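Local coordinates for protein Ves (Pseudomonas fluorescens, PDB 5V00), which is a bicupin also known as HutD, involved in histidine utilization, though its precise biochemical activity is not established, at residues B[45-50]-B[166-171]; B[49-54]-B[146-151]; B[71-76]-B[129-134]; B[152-157]-B[182-187]. One frame throughout, in Å; residues are numbered along the deposited sequence.

Interaction 1 (B[45-50]-B[166-171]); sequences FGWRLS and CLQVDG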
loop_
_atom_site.group_PDB
_atom_site.type_symbol
_atom_site.label_atom_id
_atom_site.label_comp_id
_atom_site.label_asym_id
_atom_site.label_seq_id
_atom_site.Cartn_x
_atom_site.Cartn_y
_atom_site.Cartn_z
ATOM N N PHE B 45 15.835 3.802 6.246
ATOM C CA PHE B 45 14.683 3.733 5.245
ATOM C C PHE B 45 14.698 4.967 4.396
ATOM O O PHE B 45 15.563 5.862 4.620
ATOM C CB PHE B 45 13.346 3.536 5.879
ATOM C CG PHE B 45 12.927 4.712 6.763
ATOM C CD1 PHE B 45 13.328 4.759 8.099
ATOM C CD2 PHE B 45 12.194 5.795 6.252
ATOM C CE1 PHE B 45 12.954 5.828 8.937
ATOM C CE2 PHE B 45 11.827 6.848 7.084
ATOM C CZ PHE B 45 12.208 6.875 8.412
ATOM N N GLY B 46 13.943 5.010 3.280
ATOM C CA GLY B 46 14.182 6.109 2.444
ATOM C C GLY B 46 13.169 7.273 2.737
ATOM O O GLY B 46 13.545 8.451 2.871
ATOM N N TRP B 47 11.871 6.953 2.720
ATOM C CA TRP B 47 10.775 7.915 2.972
ATOM C C TRP B 47 9.527 7.178 3.340
ATOM O O TRP B 47 9.339 5.981 3.002
ATOM C CB TRP B 47 10.524 8.837 1.777
ATOM C CG TRP B 47 10.037 8.154 0.539
ATOM C CD1 TRP B 47 10.773 7.897 -0.559
ATOM C CD2 TRP B 47 8.700 7.808 0.202
ATOM N NE1 TRP B 47 10.015 7.243 -1.488
ATOM C CE2 TRP B 47 8.736 7.182 -1.027
ATOM C CE3 TRP B 47 7.508 7.837 0.880
ATOM C CZ2 TRP B 47 7.572 6.725 -1.630
ATOM C CZ3 TRP B 47 6.337 7.410 0.261
ATOM C CH2 TRP B 47 6.409 6.833 -0.959
ATOM N N ARG B 48 8.684 7.817 4.166
ATOM C CA ARG B 48 7.525 7.224 4.665
ATOM C C ARG B 48 6.442 8.295 4.793
ATOM O O ARG B 48 6.731 9.395 5.183
ATOM C CB ARG B 48 7.768 6.514 6.021
ATOM C CG ARG B 48 8.740 5.332 6.003
ATOM C CD ARG B 48 8.936 4.592 7.351
ATOM N NE ARG B 48 9.888 3.498 7.102
ATOM C CZ ARG B 48 10.285 2.625 8.023
ATOM N NH1 ARG B 48 9.819 2.698 9.265
ATOM N NH2 ARG B 48 11.105 1.644 7.699
ATOM N N LEU B 49 5.215 7.937 4.451
ATOM C CA LEU B 49 4.042 8.827 4.589
ATOM C C LEU B 49 3.086 8.156 5.532
ATOM O O LEU B 49 2.788 6.939 5.389
ATOM C CB LEU B 49 3.367 9.016 3.233
ATOM C CG LEU B 49 2.642 10.279 3.000
ATOM C CD1 LEU B 49 3.618 11.464 3.046
ATOM C CD2 LEU B 49 1.968 10.212 1.609
ATOM N N SER B 50 2.504 8.910 6.480
ATOM C CA SER B 50 1.602 8.349 7.473
ATOM C C SER B 50 0.657 9.402 8.045
ATOM O O SER B 50 0.850 10.573 7.819
ATOM C CB SER B 50 2.390 7.686 8.617
ATOM O OG SER B 50 3.202 8.614 9.335
ATOM N N CYS B 166 -4.990 8.795 -0.950
ATOM C CA CYS B 166 -3.728 9.262 -1.546
ATOM C C CYS B 166 -3.432 8.575 -2.858
ATOM O O CYS B 166 -3.449 7.366 -2.905
ATOM C CB CYS B 166 -2.599 8.925 -0.559
ATOM S SG CYS B 166 -0.974 9.536 -0.951
ATOM N N LEU B 167 -3.164 9.343 -3.921
ATOM C CA LEU B 167 -2.735 8.823 -5.183
ATOM C C LEU B 167 -1.240 8.848 -5.226
ATOM O O LEU B 167 -0.589 9.777 -4.687
ATOM C CB LEU B 167 -3.318 9.681 -6.283
ATOM C CG LEU B 167 -2.981 9.209 -7.679
ATOM C CD1 LEU B 167 -4.159 9.292 -8.611
ATOM C CD2 LEU B 167 -1.769 9.914 -8.233
ATOM N N GLN B 168 -0.630 7.800 -5.784
ATOM C CA GLN B 168 0.812 7.675 -5.934
ATOM C C GLN B 168 1.171 7.310 -7.375
ATOM O O GLN B 168 0.614 6.354 -7.930
ATOM C CB GLN B 168 1.375 6.621 -5.033
ATOM C CG GLN B 168 2.863 6.379 -5.146
ATOM C CD GLN B 168 3.444 5.505 -4.012
ATOM O OE1 GLN B 168 2.810 5.287 -2.989
ATOM N NE2 GLN B 168 4.723 5.173 -4.142
ATOM N N VAL B 169 2.058 8.105 -7.973
ATOM C CA VAL B 169 2.632 7.760 -9.276
ATOM C C VAL B 169 4.023 7.273 -8.948
ATOM O O VAL B 169 4.823 7.906 -8.185
ATOM C CB VAL B 169 2.727 8.950 -10.239
ATOM C CG1 VAL B 169 3.398 8.467 -11.551
ATOM C CG2 VAL B 169 1.449 9.611 -10.412
ATOM N N ASP B 170 4.437 6.140 -9.495
ATOM C CA ASP B 170 5.792 5.564 -9.248
ATOM C C ASP B 170 6.473 5.291 -10.578
ATOM O O ASP B 170 5.816 5.135 -11.591
ATOM C CB ASP B 170 5.742 4.193 -8.616
ATOM C CG ASP B 170 5.598 4.201 -7.133
ATOM O OD1 ASP B 170 6.265 5.025 -6.450
ATOM O OD2 ASP B 170 4.894 3.221 -6.679
ATOM N N GLY B 171 7.786 5.216 -10.525
ATOM C CA GLY B 171 8.588 4.873 -11.729
ATOM C C GLY B 171 8.516 5.826 -12.870
ATOM O O GLY B 171 8.692 5.482 -14.020
#
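W47 and Q168 point at one another head-on, and the indole meets the amide with its rim: NE2 of Q168 lies in the ring plane, 4.0 Å from CH2 of W47. The amide plane is turned 58° against the ring, so this is contact at an edge with no stacking. Two residues along each strand, CD2 of L49 touches SG of C166 at 4.0 Å, an apolar pairing of methyl and sulfur. The amide of Q168 is itself fixed at both ends. Its NE2 donates to OD1 of D170 over 2.8 Å, on the syn side but tilted 31° out of the carboxylate plane, while OE1 is held by T35 OG1 and W14 NE1. The side chain extends fully to get there, with CG anti to the backbone N (chi1 178°). D170 OD1 has a second partner in the hydroxyl of T144, and the indole of W47 is met edge-to-face by Y125. A leucine in place of Q168 would probably leave the indole N-H of W14 and the hydroxyl of T35 without this acceptor, and D170 OD1 with T144 but no amide donor. All four touching residues are buried. Strand 47-54 belongs to the six-stranded sheet and strand 166-170 to the five-stranded one, and such side-chain contact between antiparallel sheets fits one cupin domain packing against the other in a bicupin.

Interaction 2 (B[49-54]-B[146-151]); sequences LSIADI and LVFSVA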
loop_
_atom_site.group_PDB
_atom_site.type_symbol
_atom_site.label_atom_id
_atom_site.label_comp_id
_atom_site.label_asym_id
_atom_site.label_seq_id
_atom_site.Cartn_x
_atom_site.Cartn_y
_atom_site.Cartn_z
ATOM N N LEU B 49 5.215 7.937 4.451
ATOM C CA LEU B 49 4.042 8.827 4.589
ATOM C C LEU B 49 3.086 8.156 5.532
ATOM O O LEU B 49 2.788 6.939 5.389
ATOM C CB LEU B 49 3.367 9.016 3.233
ATOM C CG LEU B 49 2.642 10.279 3.000
ATOM C CD1 LEU B 49 3.618 11.464 3.046
ATOM C CD2 LEU B 49 1.968 10.212 1.609
ATOM N N SER B 50 2.504 8.910 6.480
ATOM C CA SER B 50 1.602 8.349 7.473
ATOM C C SER B 50 0.657 9.402 8.045
ATOM O O SER B 50 0.850 10.573 7.819
ATOM C CB SER B 50 2.390 7.686 8.617
ATOM O OG SER B 50 3.202 8.614 9.335
ATOM N N ILE B 51 -0.312 8.959 8.793
ATOM C CA ILE B 51 -1.138 9.845 9.593
ATOM C C ILE B 51 -0.891 9.442 11.063
ATOM O O ILE B 51 -1.073 8.263 11.446
ATOM C CB ILE B 51 -2.577 9.729 9.233
ATOM C CG1 ILE B 51 -2.855 10.137 7.791
ATOM C CG2 ILE B 51 -3.413 10.687 10.136
ATOM C CD1 ILE B 51 -4.258 9.861 7.307
ATOM N N ALA B 52 -0.626 10.423 11.921
ATOM C CA ALA B 52 -0.379 10.188 13.370
ATOM C C ALA B 52 -1.533 10.760 14.106
ATOM O O ALA B 52 -1.956 11.877 13.806
ATOM C CB ALA B 52 0.904 10.846 13.800
ATOM N N ASP B 53 -2.174 9.968 14.985
ATOM C CA ASP B 53 -3.187 10.449 15.925
ATOM C C ASP B 53 -2.462 10.748 17.227
ATOM O O ASP B 53 -1.849 9.815 17.787
ATOM C CB ASP B 53 -4.210 9.365 16.239
ATOM C CG ASP B 53 -5.283 9.266 15.180
ATOM O OD1 ASP B 53 -4.959 9.381 13.975
ATOM O OD2 ASP B 53 -6.455 9.120 15.503
ATOM N N ILE B 54 -2.491 12.001 17.680
ATOM C CA ILE B 54 -1.808 12.397 18.891
ATOM C C ILE B 54 -2.884 12.566 19.921
ATOM O O ILE B 54 -3.769 13.403 19.781
ATOM C CB ILE B 54 -1.010 13.692 18.713
ATOM C CG1 ILE B 54 -0.053 13.509 17.501
ATOM C CG2 ILE B 54 -0.185 13.941 19.940
ATOM C CD1 ILE B 54 0.709 14.734 17.133
ATOM N N LEU B 146 3.024 12.096 -5.105
ATOM C CA LEU B 146 2.008 11.706 -4.166
ATOM C C LEU B 146 0.990 12.857 -4.062
ATOM O O LEU B 146 1.400 14.067 -4.008
ATOM C CB LEU B 146 2.573 11.411 -2.753
ATOM C CG LEU B 146 3.584 10.280 -2.776
ATOM C CD1 LEU B 146 4.499 10.483 -1.553
ATOM C CD2 LEU B 146 2.819 8.975 -2.605
ATOM N N VAL B 147 -0.265 12.523 -4.037
ATOM C CA VAL B 147 -1.375 13.486 -3.893
ATOM C C VAL B 147 -2.252 13.028 -2.765
ATOM O O VAL B 147 -2.969 12.055 -2.894
ATOM C CB VAL B 147 -2.209 13.703 -5.184
ATOM C CG1 VAL B 147 -3.258 14.749 -4.995
ATOM C CG2 VAL B 147 -1.331 14.100 -6.351
ATOM N N PHE B 148 -2.255 13.781 -1.649
ATOM C CA PHE B 148 -3.005 13.414 -0.436
ATOM C C PHE B 148 -4.160 14.370 -0.248
ATOM O O PHE B 148 -3.955 15.581 -0.098
ATOM C CB PHE B 148 -2.080 13.505 0.782
ATOM C CG PHE B 148 -2.748 13.227 2.100
ATOM C CD1 PHE B 148 -3.027 11.921 2.481
ATOM C CD2 PHE B 148 -3.067 14.262 2.971
ATOM C CE1 PHE B 148 -3.670 11.650 3.657
ATOM C CE2 PHE B 148 -3.756 14.029 4.122
ATOM C CZ PHE B 148 -3.988 12.709 4.540
ATOM N N SER B 149 -5.381 13.863 -0.302
ATOM C CA SER B 149 -6.608 14.652 -0.217
ATOM C C SER B 149 -7.040 15.051 1.196
ATOM O O SER B 149 -7.017 14.181 2.096
ATOM C CB SER B 149 -7.767 13.849 -0.836
ATOM O OG SER B 149 -8.986 14.513 -0.636
ATOM N N VAL B 150 -7.467 16.308 1.375
ATOM C CA VAL B 150 -8.152 16.698 2.591
ATOM C C VAL B 150 -9.534 17.226 2.242
ATOM O O VAL B 150 -10.029 18.127 2.895
ATOM C CB VAL B 150 -7.309 17.662 3.473
ATOM C CG1 VAL B 150 -6.036 16.982 3.989
ATOM C CG2 VAL B 150 -6.975 18.928 2.731
ATOM N N ALA B 151 -10.135 16.691 1.183
ATOM C CA ALA B 151 -11.446 17.183 0.720
ATOM C C ALA B 151 -12.307 16.022 0.324
ATOM O O ALA B 151 -11.806 14.890 0.099
ATOM C CB ALA B 151 -11.307 18.120 -0.451
#
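Two apolar pairs, L49 with L146 and I51 with F148, belong to the sheet-on-sheet interface of the bicupin, where strand 47-54 of the six-stranded sheet looks across at strand 144-149 of the five-stranded one. The backbones stay well apart, with 9.4 Å between CA of L49 and CA of L146, and side chains fill the distance. The leucines meet end on through their methyls, CD2 of L49 standing 4.1 Å from CD1 of L146. I51 comes to F148 at a slant instead. The isoleucine puts its terminal methyl at the edge of the phenyl ring, close to the ring plane, with CD1 of I51 4.0 Å from CZ of F148. An extended chain (chi2 172°) carries that methyl out from the strand to the ring, and the ring itself swings out with CG anti to its backbone N (chi1 177°). F148 also stacks on the ring of F116, and I187 touches both leucines. At the far end of strand 47-54 the character changes: D53 forms salt bridges with R114 and R21. Strand 144-149 finishes in an ST turn, in which the backbone N of A151 donates to OG of S149 over 3.1 Å, an almost straight bond of 169°.

Interaction 3 (B[71-76]-B[129-134]); sequences TVIQGA and LQWVDG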
loop_
_atom_site.group_PDB
_atom_site.type_symbol
_atom_site.label_atom_id
_atom_site.label_comp_id
_atom_site.label_asym_id
_atom_site.label_seq_id
_atom_site.Cartn_x
_atom_site.Cartn_y
_atom_site.Cartn_z
ATOM N N THR B 71 1.913 18.210 9.258
ATOM C CA THR B 71 0.823 19.110 9.064
ATOM C C THR B 71 -0.394 18.686 9.827
ATOM O O THR B 71 -0.882 17.552 9.695
ATOM C CB THR B 71 0.412 19.238 7.594
ATOM O OG1 THR B 71 1.533 19.468 6.781
ATOM C CG2 THR B 71 -0.575 20.358 7.401
ATOM N N VAL B 72 -0.978 19.550 10.662
ATOM C CA VAL B 72 -2.246 19.207 11.302
ATOM C C VAL B 72 -3.353 19.077 10.290
ATOM O O VAL B 72 -3.538 19.975 9.479
ATOM C CB VAL B 72 -2.688 20.290 12.359
ATOM C CG1 VAL B 72 -4.107 20.056 12.834
ATOM C CG2 VAL B 72 -1.652 20.315 13.488
ATOM N N ILE B 73 -4.061 17.946 10.294
ATOM C CA ILE B 73 -5.162 17.725 9.394
ATOM C C ILE B 73 -6.534 17.492 10.034
ATOM O O ILE B 73 -7.572 17.582 9.342
ATOM C CB ILE B 73 -4.909 16.620 8.319
ATOM C CG1 ILE B 73 -4.748 15.268 9.008
ATOM C CG2 ILE B 73 -3.696 16.959 7.474
ATOM C CD1 ILE B 73 -4.590 14.093 8.094
ATOM N N GLN B 74 -6.559 17.256 11.333
ATOM C CA GLN B 74 -7.817 17.212 12.034
ATOM C C GLN B 74 -7.566 17.713 13.441
ATOM O O GLN B 74 -6.509 17.468 14.034
ATOM C CB GLN B 74 -8.329 15.768 12.131
ATOM C CG GLN B 74 -9.794 15.636 12.468
ATOM C CD GLN B 74 -10.232 14.173 12.255
ATOM O OE1 GLN B 74 -10.203 13.656 11.125
ATOM N NE2 GLN B 74 -10.495 13.487 13.337
ATOM N N GLY B 75 -8.592 18.378 13.932
ATOM C CA GLY B 75 -8.475 19.091 15.203
ATOM C C GLY B 75 -8.005 20.521 14.986
ATOM O O GLY B 75 -7.651 20.945 13.914
ATOM N N ALA B 76 -7.995 21.295 16.061
ATOM C CA ALA B 76 -7.825 22.755 15.897
ATOM C C ALA B 76 -6.380 23.217 15.964
ATOM O O ALA B 76 -6.115 24.384 15.666
ATOM C CB ALA B 76 -8.673 23.481 16.978
ATOM N N LEU B 129 7.306 19.409 -1.067
ATOM C CA LEU B 129 5.979 19.301 -0.508
ATOM C C LEU B 129 5.255 20.632 -0.642
ATOM O O LEU B 129 5.850 21.664 -0.372
ATOM C CB LEU B 129 6.092 18.933 1.022
ATOM C CG LEU B 129 4.778 18.836 1.802
ATOM C CD1 LEU B 129 4.808 17.734 2.876
ATOM C CD2 LEU B 129 4.329 20.122 2.369
ATOM N N GLN B 130 3.979 20.617 -1.034
ATOM C CA GLN B 130 3.184 21.837 -1.114
ATOM C C GLN B 130 1.693 21.545 -0.940
ATOM O O GLN B 130 1.124 20.717 -1.648
ATOM C CB GLN B 130 3.441 22.452 -2.469
ATOM C CG GLN B 130 2.654 23.750 -2.690
ATOM C CD GLN B 130 2.941 24.404 -4.018
ATOM O OE1 GLN B 130 3.567 23.849 -4.888
ATOM N NE2 GLN B 130 2.377 25.614 -4.190
ATOM N N TRP B 131 1.046 22.228 -0.020
ATOM C CA TRP B 131 -0.418 22.215 0.106
ATOM C C TRP B 131 -1.017 23.187 -0.907
ATOM O O TRP B 131 -0.506 24.338 -1.071
ATOM C CB TRP B 131 -0.822 22.592 1.517
ATOM C CG TRP B 131 -0.538 21.542 2.512
ATOM C CD1 TRP B 131 0.559 21.405 3.286
ATOM C CD2 TRP B 131 -1.408 20.480 2.854
ATOM N NE1 TRP B 131 0.447 20.312 4.092
ATOM C CE2 TRP B 131 -0.756 19.713 3.835
ATOM C CE3 TRP B 131 -2.632 20.048 2.354
ATOM C CZ2 TRP B 131 -1.309 18.538 4.388
ATOM C CZ3 TRP B 131 -3.224 18.901 2.941
ATOM C CH2 TRP B 131 -2.516 18.134 3.911
ATOM N N VAL B 132 -2.058 22.732 -1.613
ATOM C CA VAL B 132 -2.670 23.492 -2.716
ATOM C C VAL B 132 -4.180 23.433 -2.649
ATOM O O VAL B 132 -4.761 22.631 -1.867
ATOM C CB VAL B 132 -2.165 23.054 -4.112
ATOM C CG1 VAL B 132 -0.670 23.186 -4.270
ATOM C CG2 VAL B 132 -2.678 21.671 -4.427
ATOM N N ASP B 133 -4.858 24.281 -3.462
ATOM C CA ASP B 133 -6.294 24.218 -3.537
ATOM C C ASP B 133 -6.693 24.691 -4.893
ATOM O O ASP B 133 -5.873 25.220 -5.657
ATOM C CB ASP B 133 -6.922 25.043 -2.437
ATOM C CG ASP B 133 -8.408 24.736 -2.175
ATOM O OD1 ASP B 133 -9.050 23.821 -2.747
ATOM O OD2 ASP B 133 -8.898 25.477 -1.274
ATOM N N GLY B 134 -7.937 24.488 -5.246
ATOM C CA GLY B 134 -8.425 24.955 -6.539
ATOM C C GLY B 134 -7.885 24.109 -7.686
ATOM O O GLY B 134 -7.517 22.949 -7.530
#
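An indole N-H bonded to a threonine hydroxyl sets this contact off in an otherwise apolar setting: NE1 of W131 donates to OG1 of T71 over 3.0 Å, the one hydrogen bond between segments 71-76 and 129-134. It is somewhat bent, with 147° at the hydrogen, and the hydroxyl sits near the ring edge but tilted 19° from the indole plane. T71 and W131 run antiparallel past one another, and the threonine offers more than its oxygen. Its methyl CG2 packs 3.6 Å from CZ2 of W131, and CB comes in at a similar distance. The threonine torsion explains this double use: with chi1 at -49°, OG1 stands beside the backbone N while CG2 lies anti to it, and both branches reach the indole. Further round the ring, I73 lies roughly perpendicular to W131 and sets CG2 3.9 Å from CH2 of W131. F148 touches both I73 and W131, and V150 and C185 add further packing on the tryptophan. A leucine in place of W131 would probably leave the T71 hydroxyl without its indole donor and open a gap beside the I73 methyl. Within its own sheet, I73 takes part in a classic beta bulge, where I73 and Q74 together face R114. Strand 67-74 lies in the six-stranded sheet and strand 125-132 is an edge strand of the five-stranded sheet, a sheet-to-sheet contact in keeping with two cupin domains packed together in a bicupin.

Interaction 4 (B[152-157]-B[182-187]); sequences DEVKVL and GRCCLI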
loop_
_atom_site.group_PDB
_atom_site.type_symbol
_atom_site.label_atom_id
_atom_site.label_comp_id
_atom_site.label_asym_id
_atom_site.label_seq_id
_atom_site.Cartn_x
_atom_site.Cartn_y
_atom_site.Cartn_z
ATOM N N ASP B 152 -13.615 16.281 0.197
ATOM C CA ASP B 152 -14.481 15.181 -0.223
ATOM C C ASP B 152 -14.171 14.631 -1.603
ATOM O O ASP B 152 -14.422 13.456 -1.899
ATOM C CB ASP B 152 -15.940 15.627 -0.212
ATOM C CG ASP B 152 -16.503 15.772 1.188
ATOM O OD1 ASP B 152 -15.967 15.270 2.164
ATOM O OD2 ASP B 152 -17.547 16.411 1.286
ATOM N N GLU B 153 -13.681 15.487 -2.499
ATOM C CA GLU B 153 -13.336 15.052 -3.833
ATOM C C GLU B 153 -12.133 15.854 -4.397
ATOM O O GLU B 153 -12.240 17.037 -4.700
ATOM C CB GLU B 153 -14.509 15.201 -4.785
ATOM C CG GLU B 153 -14.258 14.595 -6.126
ATOM C CD GLU B 153 -15.459 14.616 -7.059
ATOM O OE1 GLU B 153 -15.544 15.542 -7.859
ATOM O OE2 GLU B 153 -16.275 13.709 -6.962
ATOM N N VAL B 154 -10.988 15.213 -4.482
ATOM C CA VAL B 154 -9.850 15.766 -5.232
ATOM C C VAL B 154 -9.730 14.921 -6.518
ATOM O O VAL B 154 -9.705 13.648 -6.499
ATOM C CB VAL B 154 -8.593 15.640 -4.398
ATOM C CG1 VAL B 154 -7.374 15.926 -5.252
ATOM C CG2 VAL B 154 -8.704 16.581 -3.191
ATOM N N LYS B 155 -9.754 15.596 -7.651
ATOM C CA LYS B 155 -9.619 14.961 -8.962
ATOM C C LYS B 155 -8.218 15.033 -9.477
ATOM O O LYS B 155 -7.644 16.120 -9.519
ATOM C CB LYS B 155 -10.542 15.666 -9.973
ATOM C CG LYS B 155 -12.038 15.597 -9.618
ATOM C CD LYS B 155 -12.881 16.407 -10.607
ATOM C CE LYS B 155 -13.445 15.593 -11.702
ATOM N NZ LYS B 155 -13.745 16.444 -12.912
ATOM N N VAL B 156 -7.666 13.900 -9.875
ATOM C CA VAL B 156 -6.301 13.827 -10.331
ATOM C C VAL B 156 -6.113 12.546 -11.117
ATOM O O VAL B 156 -6.468 11.442 -10.652
ATOM C CB VAL B 156 -5.265 13.946 -9.198
ATOM C CG1 VAL B 156 -5.580 12.976 -8.049
ATOM C CG2 VAL B 156 -3.848 13.812 -9.725
ATOM N N LEU B 157 -5.611 12.701 -12.338
ATOM C CA LEU B 157 -5.271 11.576 -13.213
ATOM C C LEU B 157 -6.406 10.601 -13.411
ATOM O O LEU B 157 -6.196 9.407 -13.446
ATOM C CB LEU B 157 -4.006 10.905 -12.732
ATOM C CG LEU B 157 -2.716 11.690 -12.920
ATOM C CD1 LEU B 157 -1.555 11.235 -12.096
ATOM C CD2 LEU B 157 -2.353 11.801 -14.413
ATOM N N GLY B 182 -8.818 20.514 -6.278
ATOM C CA GLY B 182 -9.230 20.393 -4.866
ATOM C C GLY B 182 -8.154 20.510 -3.817
ATOM O O GLY B 182 -6.971 20.624 -4.145
ATOM N N ARG B 183 -8.531 20.475 -2.558
ATOM C CA ARG B 183 -7.613 20.754 -1.491
ATOM C C ARG B 183 -6.791 19.521 -1.142
ATOM O O ARG B 183 -7.378 18.466 -0.725
ATOM C CB ARG B 183 -8.354 21.241 -0.281
ATOM C CG ARG B 183 -7.469 21.768 0.843
ATOM C CD ARG B 183 -7.347 23.241 0.751
ATOM N NE ARG B 183 -6.654 23.985 1.829
ATOM C CZ ARG B 183 -5.317 24.330 1.831
ATOM N NH1 ARG B 183 -4.376 23.931 0.900
ATOM N NH2 ARG B 183 -4.868 25.065 2.854
ATOM N N CYS B 184 -5.502 19.595 -1.300
ATOM C CA CYS B 184 -4.642 18.430 -1.143
ATOM C C CYS B 184 -3.190 18.842 -0.948
ATOM O O CYS B 184 -2.821 20.021 -1.110
ATOM C CB CYS B 184 -4.773 17.544 -2.386
ATOM S SG CYS B 184 -4.166 18.302 -3.930
ATOM N N CYS B 185 -2.347 17.881 -0.613
ATOM C CA CYS B 185 -0.925 18.052 -0.478
ATOM C C CYS B 185 -0.203 17.317 -1.601
ATOM O O CYS B 185 -0.521 16.140 -1.907
ATOM C CB CYS B 185 -0.418 17.563 0.888
ATOM S SG CYS B 185 1.320 17.961 1.217
ATOM N N LEU B 186 0.661 18.012 -2.282
ATOM C CA LEU B 186 1.480 17.497 -3.387
ATOM C C LEU B 186 2.876 17.184 -2.886
ATOM O O LEU B 186 3.567 18.080 -2.390
ATOM C CB LEU B 186 1.604 18.515 -4.542
ATOM C CG LEU B 186 0.295 18.994 -5.151
ATOM C CD1 LEU B 186 0.604 20.019 -6.202
ATOM C CD2 LEU B 186 -0.616 17.879 -5.649
ATOM N N ILE B 187 3.336 15.935 -2.966
ATOM C CA ILE B 187 4.683 15.563 -2.580
ATOM C C ILE B 187 5.411 14.917 -3.749
ATOM O O ILE B 187 4.820 14.085 -4.470
ATOM C CB ILE B 187 4.688 14.646 -1.361
ATOM C CG1 ILE B 187 4.076 15.394 -0.154
ATOM C CG2 ILE B 187 6.023 14.056 -1.049
ATOM C CD1 ILE B 187 3.825 14.547 1.040
#
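The carbonyl O of R183 is approached from two directions, by a methyl of V154 and by the backbone N of V150. The backbone N of V150 hydrogen-bonds to R183 O, whereas CG2 of V154 only packs, 3.4 Å from that same R183 O. V154 supplies the side chain that carries this contact, and it is pressed against backbone as much as against side chains. Its CG2 also lies 4.0 Å from C of G182 and 4.1 Å from CB of C184. With CG1 anti to the backbone N (chi1 168°), V154 turns both methyls to C184, CG1 being the second to approach CB. The chains come close here, with CA of V154 4.7 Å from CA of G182. A side chain at G182 would run into E153 O and the V154 methyl, and the glycine's phi of 117° would jam it against the preceding carbonyl as well. The side chain of R183 leads away from V154: its NH1 bonds to the carbonyl O of V132, and the chain packs against W131. K155 bonds through its backbone to T181, and V154 lies in the four-stranded sheet that holds strand 176-181. G182 and R183 lead from strand 176-181 of that sheet into strand 184-191 of the five-stranded one, consistent with the two sheets of the C-terminal cupin. No side-chain polar group bonds between the two segments, so their fit rests on shape: a buried branched methyl pair, a bare glycine, and a carbonyl that is already hydrogen-bonded to V150.

Interactions 1, 2 and 3 follow one another along the seam between the six-stranded and five-stranded sheets. Centres of 1 and 2 are 11 Å apart, those of 2 and 3 are 9 Å apart, and those of 1 and 3 about 17 Å. Interactions 1 and 2 share L49, and a probable backbone bond joins L167 O to V147 N at 2.8 Å. F148 links 2 to 3, its CD2 lying 4.0 Å from CH2 of W131. Interaction 4 joins strand 184-191 of the five-stranded sheet to strand 154-156; probable backbone bonds tie it to interaction 2, L146 N to I187 O (2.8 Å), and to interaction 3, V132 N to C184 O (2.9 Å).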